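Local coordinates for protein 30-kDa cleavage and polyadenylation specificity factor 30 (Arabidopsis thaliana, PDB 5ZUU) that recognises m6A-modified RNA through its YTH domain and, within the cleavage and polyadenylation specificity factor complex, mediates poly(A) site selection in pre-mRNA 3'-end formation, at residues A[8-19]-A[146-157]. Numbering follows the deposited sequence.
Sequences TSHPLPQGVNRY and EQLASLLYLEPD
With CG of Y153 turned anti to its own carbonyl carbon (chi1 -78°), the phenol leaves helix 142-154 toward the extended chain at H10 to L12 and delivers its hydroxyl to the backbone there. Y153 OH donates to H10 O over 2.6 Å; the acceptor lies at the edge of the ring and the donor in the carbonyl plane, at a C=O...donor angle of 151°. L12 N is also close, but its angle is too poor for a bond. L12 turns its side chain to the helix, CB resting near CE2 of Y153 and CD1 4.1 Å from A149 CB.

Y19 sits at the far end of the contact, where the chain has entered strand 17-24. The face of its ring is laid against the helix backbone, with E146 N 3.8 Å above the plane and over its centre, while A149 CB approaches obliquely at 4.3 Å from CE2. This is the YTH fold, in which a mixed beta-sheet is packed against helices: the N-terminal segment runs along helix 142-154, and L148 and L152 of the same helix pack on strand residues such as I62 and F71. The phenol oxygen of Y19 accepts from N17 ND2 at 3.0 Å, and the same amide nitrogen donates to P13 O, which fixes the rotation of the amide. A leucine at Y19 would probably leave N17 ND2 without one acceptor and the backbone at E146 without its flat cover.

Beyond the helix, T8 OG1 donates to the syn lone pair of D157 OD2 at 2.6 Å. The other carboxylate oxygen, OD1, accepts from a water 2.5 Å away that also bonds S9 OG, and it forms a salt bridge with K109 of strand 103-114.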
ATOM      1  N   THR A   8       0.717  -2.047  17.645  1.00 28.56           N
ATOM      2  CA  THR A   8       1.212  -0.864  17.007  1.00 27.45           C
ATOM      3  C   THR A   8       0.993  -0.834  15.502  1.00 24.60           C
ATOM      4  O   THR A   8       1.399   0.096  14.883  1.00 25.45           O
ATOM      5  CB  THR A   8       2.716  -0.822  17.248  1.00 27.84           C
ATOM      6  OG1 THR A   8       3.316  -1.986  16.627  1.00 27.37           O
ATOM      7  CG2 THR A   8       2.968  -0.783  18.782  1.00 26.82           C
ATOM      8  N   SER A   9       0.423  -1.887  14.935  1.00 22.51           N
ATOM      9  CA  SER A   9       0.129  -1.987  13.518  1.00 21.54           C
ATOM     10  C   SER A   9      -1.283  -2.622  13.369  1.00 21.99           C
ATOM     11  O   SER A   9      -1.821  -3.147  14.336  1.00 22.31           O
ATOM     12  CB  SER A   9       1.242  -2.810  12.822  1.00 21.17           C
ATOM     13  OG  SER A   9       1.190  -4.202  13.132  1.00 19.64           O
ATOM     14  N   HIS A  10      -1.911  -2.529  12.197  1.00 20.89           N
ATOM     15  CA  HIS A  10      -3.191  -3.126  12.017  1.00 20.89           C
ATOM     16  C   HIS A  10      -2.889  -4.457  11.370  1.00 21.01           C
ATOM     17  O   HIS A  10      -2.067  -4.535  10.457  1.00 19.66           O
ATOM     18  CB  HIS A  10      -4.114  -2.295  11.119  1.00 21.47           C
ATOM     19  CG  HIS A  10      -4.388  -0.948  11.658  1.00 21.90           C
ATOM     20  ND1 HIS A  10      -5.388  -0.713  12.577  1.00 21.96           N
ATOM     21  CD2 HIS A  10      -3.747   0.228  11.487  1.00 23.85           C
ATOM     22  CE1 HIS A  10      -5.380   0.564  12.919  1.00 22.75           C
ATOM     23  NE2 HIS A  10      -4.381   1.157  12.288  1.00 23.70           N
ATOM     24  N   PRO A  11      -3.548  -5.503  11.853  1.00 20.62           N
ATOM     25  CA  PRO A  11      -3.467  -6.804  11.205  1.00 20.24           C
ATOM     26  C   PRO A  11      -4.107  -6.794   9.784  1.00 20.43           C
ATOM     27  O   PRO A  11      -5.026  -6.049   9.505  1.00 18.05           O
ATOM     28  CB  PRO A  11      -4.282  -7.682  12.124  1.00 20.98           C
ATOM     29  CG  PRO A  11      -5.344  -6.742  12.635  1.00 22.43           C
ATOM     30  CD  PRO A  11      -4.640  -5.426  12.835  1.00 21.63           C
ATOM     31  N   LEU A  12      -3.591  -7.642   8.920  1.00 20.74           N
ATOM     32  CA  LEU A  12      -4.161  -7.885   7.654  1.00 22.60           C
ATOM     33  C   LEU A  12      -5.642  -8.178   7.854  1.00 25.55           C
ATOM     34  O   LEU A  12      -5.963  -9.051   8.615  1.00 27.21           O
ATOM     35  CB  LEU A  12      -3.418  -9.064   7.042  1.00 24.95           C
ATOM     36  CG  LEU A  12      -3.516  -9.170   5.543  1.00 26.15           C
ATOM     37  CD1 LEU A  12      -2.866  -7.940   4.926  1.00 25.72           C
ATOM     38  CD2 LEU A  12      -2.858 -10.467   5.136  1.00 27.40           C
ATOM     39  N   PRO A  13      -6.568  -7.388   7.249  1.00 25.58           N
ATOM     40  CA  PRO A  13      -7.979  -7.715   7.389  1.00 25.66           C
ATOM     41  C   PRO A  13      -8.252  -9.162   6.992  1.00 26.56           C
ATOM     42  O   PRO A  13      -7.571  -9.719   6.088  1.00 25.74           O
ATOM     43  CB  PRO A  13      -8.666  -6.814   6.361  1.00 26.37           C
ATOM     44  CG  PRO A  13      -7.722  -5.713   6.088  1.00 25.26           C
ATOM     45  CD  PRO A  13      -6.356  -6.215   6.383  1.00 25.95           C
ATOM     46  N   GLN A  14      -9.210  -9.760   7.687  1.00 28.74           N
ATOM     47  CA  GLN A  14      -9.589 -11.134   7.423  1.00 32.25           C
ATOM     48  C   GLN A  14     -10.529 -11.132   6.237  1.00 30.47           C
ATOM     49  O   GLN A  14     -11.251 -10.123   5.962  1.00 28.98           O
ATOM     50  CB  GLN A  14     -10.289 -11.753   8.645  1.00 38.00           C
ATOM     51  CG  GLN A  14      -9.374 -11.991   9.856  1.00 40.87           C
ATOM     52  CD  GLN A  14     -10.156 -12.204  11.148  1.00 46.27           C
ATOM     53  OE1 GLN A  14     -10.969 -11.351  11.547  1.00 45.57           O
ATOM     54  NE2 GLN A  14      -9.951 -13.370  11.785  1.00 49.82           N
ATOM     55  N   GLY A  15     -10.522 -12.260   5.556  1.00 28.69           N
ATOM     56  CA  GLY A  15     -11.506 -12.550   4.507  1.00 29.93           C
ATOM     57  C   GLY A  15     -10.890 -12.602   3.142  1.00 25.64           C
ATOM     58  O   GLY A  15      -9.665 -12.790   2.996  1.00 22.01           O
ATOM     59  N   VAL A  16     -11.730 -12.411   2.124  1.00 24.47           N
ATOM     60  CA  VAL A  16     -11.246 -12.500   0.738  1.00 22.71           C
ATOM     61  C   VAL A  16     -10.653 -11.156   0.304  1.00 20.80           C
ATOM     62  O   VAL A  16     -11.326 -10.170   0.168  1.00 21.15           O
ATOM     63  CB  VAL A  16     -12.308 -13.080  -0.223  1.00 23.91           C
ATOM     64  CG1 VAL A  16     -11.836 -12.949  -1.677  1.00 23.28           C
ATOM     65  CG2 VAL A  16     -12.524 -14.558   0.156  1.00 24.79           C
ATOM     66  N   ASN A  17      -9.354 -11.144   0.088  1.00 18.60           N
ATOM     67  CA  ASN A  17      -8.638  -9.933  -0.262  1.00 15.23           C
ATOM     68  C   ASN A  17      -8.085 -10.063  -1.689  1.00 13.47           C
ATOM     69  O   ASN A  17      -7.837 -11.163  -2.167  1.00 11.76           O
ATOM     70  CB  ASN A  17      -7.458  -9.776   0.677  1.00 15.28           C
ATOM     71  CG  ASN A  17      -7.828  -9.640   2.138  1.00 15.82           C
ATOM     72  OD1 ASN A  17      -8.950  -9.273   2.541  1.00 16.60           O
ATOM     73  ND2 ASN A  17      -6.836  -9.866   2.954  1.00 17.14           N
ATOM     74  N   ARG A  18      -7.823  -8.932  -2.341  1.00 11.77           N
ATOM     75  CA  ARG A  18      -6.927  -8.909  -3.519  1.00 11.52           C
ATOM     76  C   ARG A  18      -5.817  -7.996  -3.162  1.00 11.78           C
ATOM     77  O   ARG A  18      -6.022  -7.051  -2.314  1.00 11.91           O
ATOM     78  CB  ARG A  18      -7.669  -8.379  -4.766  1.00 11.08           C
ATOM     79  CG  ARG A  18      -8.710  -9.369  -5.198  1.00 10.84           C
ATOM     80  CD  ARG A  18      -9.641  -8.815  -6.241  1.00 11.08           C
ATOM     81  NE  ARG A  18      -8.951  -8.647  -7.525  1.00 10.83           N
ATOM     82  CZ  ARG A  18      -9.555  -8.170  -8.620  1.00 11.04           C
ATOM     83  NH1 ARG A  18     -10.812  -7.833  -8.583  1.00 10.60           N
ATOM     84  NH2 ARG A  18      -8.899  -8.062  -9.758  1.00 11.31           N
ATOM     85  N   TYR A  19      -4.687  -8.211  -3.830  1.00 11.23           N
ATOM     86  CA  TYR A  19      -3.411  -7.598  -3.519  1.00 11.46           C
ATOM     87  C   TYR A  19      -2.780  -7.035  -4.774  1.00 11.25           C
ATOM     88  O   TYR A  19      -2.686  -7.760  -5.796  1.00  9.40           O
ATOM     89  CB  TYR A  19      -2.418  -8.705  -2.967  1.00 12.76           C
ATOM     90  CG  TYR A  19      -2.948  -9.403  -1.774  1.00 12.88           C
ATOM     91  CD1 TYR A  19      -3.869 -10.453  -1.898  1.00 13.52           C
ATOM     92  CD2 TYR A  19      -2.608  -8.982  -0.500  1.00 13.57           C
ATOM     93  CE1 TYR A  19      -4.395 -11.081  -0.768  1.00 15.20           C
ATOM     94  CE2 TYR A  19      -3.126  -9.608   0.622  1.00 13.88           C
ATOM     95  CZ  TYR A  19      -4.025 -10.633   0.486  1.00 14.96           C
ATOM     96  OH  TYR A  19      -4.551 -11.214   1.600  1.00 16.92           O
ATOM     97  N   GLU A 146      -0.950 -12.837  -0.320  1.00 14.91           N
ATOM     98  CA  GLU A 146      -1.024 -13.151   1.090  1.00 16.07           C
ATOM     99  C   GLU A 146       0.373 -13.591   1.681  1.00 13.74           C
ATOM    100  O   GLU A 146       0.744 -13.138   2.706  1.00 12.01           O
ATOM    101  CB  GLU A 146      -2.081 -14.210   1.235  1.00 19.98           C
ATOM    102  CG  GLU A 146      -2.410 -14.644   2.642  1.00 25.78           C
ATOM    103  CD  GLU A 146      -3.463 -15.746   2.559  1.00 32.13           C
ATOM    104  OE1 GLU A 146      -3.207 -16.784   1.852  1.00 41.82           O
ATOM    105  OE2 GLU A 146      -4.566 -15.534   3.097  1.00 36.88           O
ATOM    106  N   GLN A 147       1.163 -14.370   0.953  1.00 11.55           N
ATOM    107  CA  GLN A 147       2.520 -14.651   1.340  1.00 11.29           C
ATOM    108  C   GLN A 147       3.406 -13.456   1.427  1.00 11.79           C
ATOM    109  O   GLN A 147       4.172 -13.353   2.385  1.00 11.21           O
ATOM    110  CB  GLN A 147       3.191 -15.696   0.417  1.00 10.80           C
ATOM    111  CG  GLN A 147       2.500 -17.053   0.461  1.00 11.15           C
ATOM    112  CD  GLN A 147       2.425 -17.617   1.883  1.00 11.57           C
ATOM    113  OE1 GLN A 147       3.403 -17.538   2.625  1.00 12.65           O
ATOM    114  NE2 GLN A 147       1.272 -18.161   2.279  1.00 10.38           N
ATOM    115  N   LEU A 148       3.334 -12.553   0.432  1.00 12.80           N
ATOM    116  CA  LEU A 148       4.133 -11.369   0.453  1.00 12.36           C
ATOM    117  C   LEU A 148       3.726 -10.441   1.590  1.00 12.29           C
ATOM    118  O   LEU A 148       4.587  -9.933   2.273  1.00 11.81           O
ATOM    119  CB  LEU A 148       4.054 -10.654  -0.869  1.00 13.50           C
ATOM    120  CG  LEU A 148       4.869  -9.363  -1.014  1.00 13.72           C
ATOM    121  CD1 LEU A 148       6.318  -9.644  -0.741  1.00 12.98           C
ATOM    122  CD2 LEU A 148       4.707  -8.780  -2.419  1.00 14.45           C
ATOM    123  N   ALA A 149       2.448 -10.222   1.791  1.00 12.69           N
ATOM    124  CA  ALA A 149       2.015  -9.425   2.954  1.00 14.40           C
ATOM    125  C   ALA A 149       2.476 -10.092   4.275  1.00 15.77           C
ATOM    126  O   ALA A 149       2.960  -9.443   5.186  1.00 16.27           O
ATOM    127  CB  ALA A 149       0.502  -9.279   2.983  1.00 14.52           C
ATOM    128  N   SER A 150       2.366 -11.408   4.374  1.00 15.97           N
ATOM    129  CA  SER A 150       2.819 -12.047   5.601  1.00 15.83           C
ATOM    130  C   SER A 150       4.314 -11.743   5.911  1.00 13.92           C
ATOM    131  O   SER A 150       4.659 -11.583   7.078  1.00 12.88           O
ATOM    132  CB  SER A 150       2.472 -13.539   5.608  1.00 17.43           C
ATOM    133  OG  SER A 150       3.546 -14.198   5.026  1.00 24.79           O
ATOM    134  N   LEU A 151       5.170 -11.593   4.889  1.00 11.94           N
ATOM    135  CA  LEU A 151       6.571 -11.242   5.115  1.00 11.37           C
ATOM    136  C   LEU A 151       6.730  -9.826   5.704  1.00 11.19           C
ATOM    137  O   LEU A 151       7.677  -9.546   6.481  1.00 10.39           O
ATOM    138  CB  LEU A 151       7.411 -11.324   3.830  1.00 11.43           C
ATOM    139  CG  LEU A 151       7.516 -12.726   3.248  1.00 12.18           C
ATOM    140  CD1 LEU A 151       8.155 -12.722   1.864  1.00 12.08           C
ATOM    141  CD2 LEU A 151       8.268 -13.685   4.174  1.00 12.37           C
ATOM    142  N   LEU A 152       5.858  -8.928   5.259  1.00 11.34           N
ATOM    143  CA  LEU A 152       5.843  -7.584   5.779  1.00 11.94           C
ATOM    144  C   LEU A 152       5.615  -7.607   7.314  1.00 11.25           C
ATOM    145  O   LEU A 152       6.287  -6.885   8.045  1.00 10.66           O
ATOM    146  CB  LEU A 152       4.733  -6.754   5.146  1.00 12.33           C
ATOM    147  CG  LEU A 152       4.776  -6.392   3.649  1.00 12.76           C
ATOM    148  CD1 LEU A 152       3.424  -5.747   3.281  1.00 13.43           C
ATOM    149  CD2 LEU A 152       5.946  -5.454   3.397  1.00 13.13           C
ATOM    150  N   TYR A 153       4.641  -8.384   7.763  1.00 12.38           N
ATOM    151  CA  TYR A 153       4.335  -8.523   9.199  1.00 12.74           C
ATOM    152  C   TYR A 153       5.464  -9.222  10.032  1.00 13.65           C
ATOM    153  O   TYR A 153       5.434  -9.135  11.256  1.00 15.57           O
ATOM    154  CB  TYR A 153       3.023  -9.232   9.373  1.00 12.76           C
ATOM    155  CG  TYR A 153       1.901  -8.277   9.121  1.00 13.46           C
ATOM    156  CD1 TYR A 153       1.401  -7.454  10.145  1.00 13.70           C
ATOM    157  CD2 TYR A 153       1.362  -8.138   7.843  1.00 13.03           C
ATOM    158  CE1 TYR A 153       0.380  -6.556   9.886  1.00 13.80           C
ATOM    159  CE2 TYR A 153       0.356  -7.257   7.580  1.00 13.12           C
ATOM    160  CZ  TYR A 153      -0.132  -6.439   8.590  1.00 13.63           C
ATOM    161  OH  TYR A 153      -1.201  -5.617   8.298  1.00 11.79           O
ATOM    162  N   LEU A 154       6.445  -9.881   9.396  1.00 12.19           N
ATOM    163  CA  LEU A 154       7.614 -10.336  10.102  1.00 12.53           C
ATOM    164  C   LEU A 154       8.604  -9.234  10.380  1.00 12.48           C
ATOM    165  O   LEU A 154       9.426  -9.395  11.280  1.00 13.08           O
ATOM    166  CB  LEU A 154       8.314 -11.481   9.357  1.00 12.06           C
ATOM    167  CG  LEU A 154       7.440 -12.658   9.064  1.00 11.47           C
ATOM    168  CD1 LEU A 154       8.241 -13.621   8.213  1.00 12.36           C
ATOM    169  CD2 LEU A 154       6.916 -13.345  10.292  1.00 11.26           C
ATOM    170  N   GLU A 155       8.562  -8.117   9.654  1.00 12.33           N
ATOM    171  CA  GLU A 155       9.525  -7.057   9.867  1.00 12.97           C
ATOM    172  C   GLU A 155       9.115  -6.141  10.967  1.00 12.72           C
ATOM    173  O   GLU A 155       7.936  -5.924  11.183  1.00 13.58           O
ATOM    174  CB  GLU A 155       9.792  -6.216   8.597  1.00 13.80           C
ATOM    175  CG  GLU A 155      10.377  -7.023   7.472  1.00 13.42           C
ATOM    176  CD  GLU A 155      11.678  -7.711   7.871  1.00 14.51           C
ATOM    177  OE1 GLU A 155      11.905  -8.897   7.464  1.00 15.86           O
ATOM    178  OE2 GLU A 155      12.516  -7.054   8.530  1.00 13.53           O
ATOM    179  N   PRO A 156      10.094  -5.622  11.720  1.00 14.19           N
ATOM    180  CA  PRO A 156       9.785  -4.590  12.769  1.00 13.40           C
ATOM    181  C   PRO A 156       9.178  -3.340  12.121  1.00 13.86           C
ATOM    182  O   PRO A 156       9.534  -2.985  10.959  1.00 12.31           O
ATOM    183  CB  PRO A 156      11.144  -4.233  13.347  1.00 13.44           C
ATOM    184  CG  PRO A 156      12.016  -5.416  12.992  1.00 14.30           C
ATOM    185  CD  PRO A 156      11.519  -5.992  11.701  1.00 13.78           C
ATOM    186  N   ASP A 157       8.276  -2.696  12.857  1.00 13.59           N
ATOM    187  CA  ASP A 157       7.720  -1.426  12.467  1.00 14.82           C
ATOM    188  C   ASP A 157       8.839  -0.450  12.124  1.00 15.45           C
ATOM    189  O   ASP A 157       9.840  -0.416  12.847  1.00 16.09           O
ATOM    190  CB  ASP A 157       6.925  -0.817  13.627  1.00 15.17           C
ATOM    191  CG  ASP A 157       5.695  -1.551  13.931  1.00 16.60           C
ATOM    192  OD1 ASP A 157       5.300  -2.530  13.227  1.00 16.73           O
ATOM    193  OD2 ASP A 157       5.046  -1.151  14.923  1.00 21.09           O
TER
HETATM  194  O   HOH W   1       3.754  -3.864  14.658  1.00 29.69           O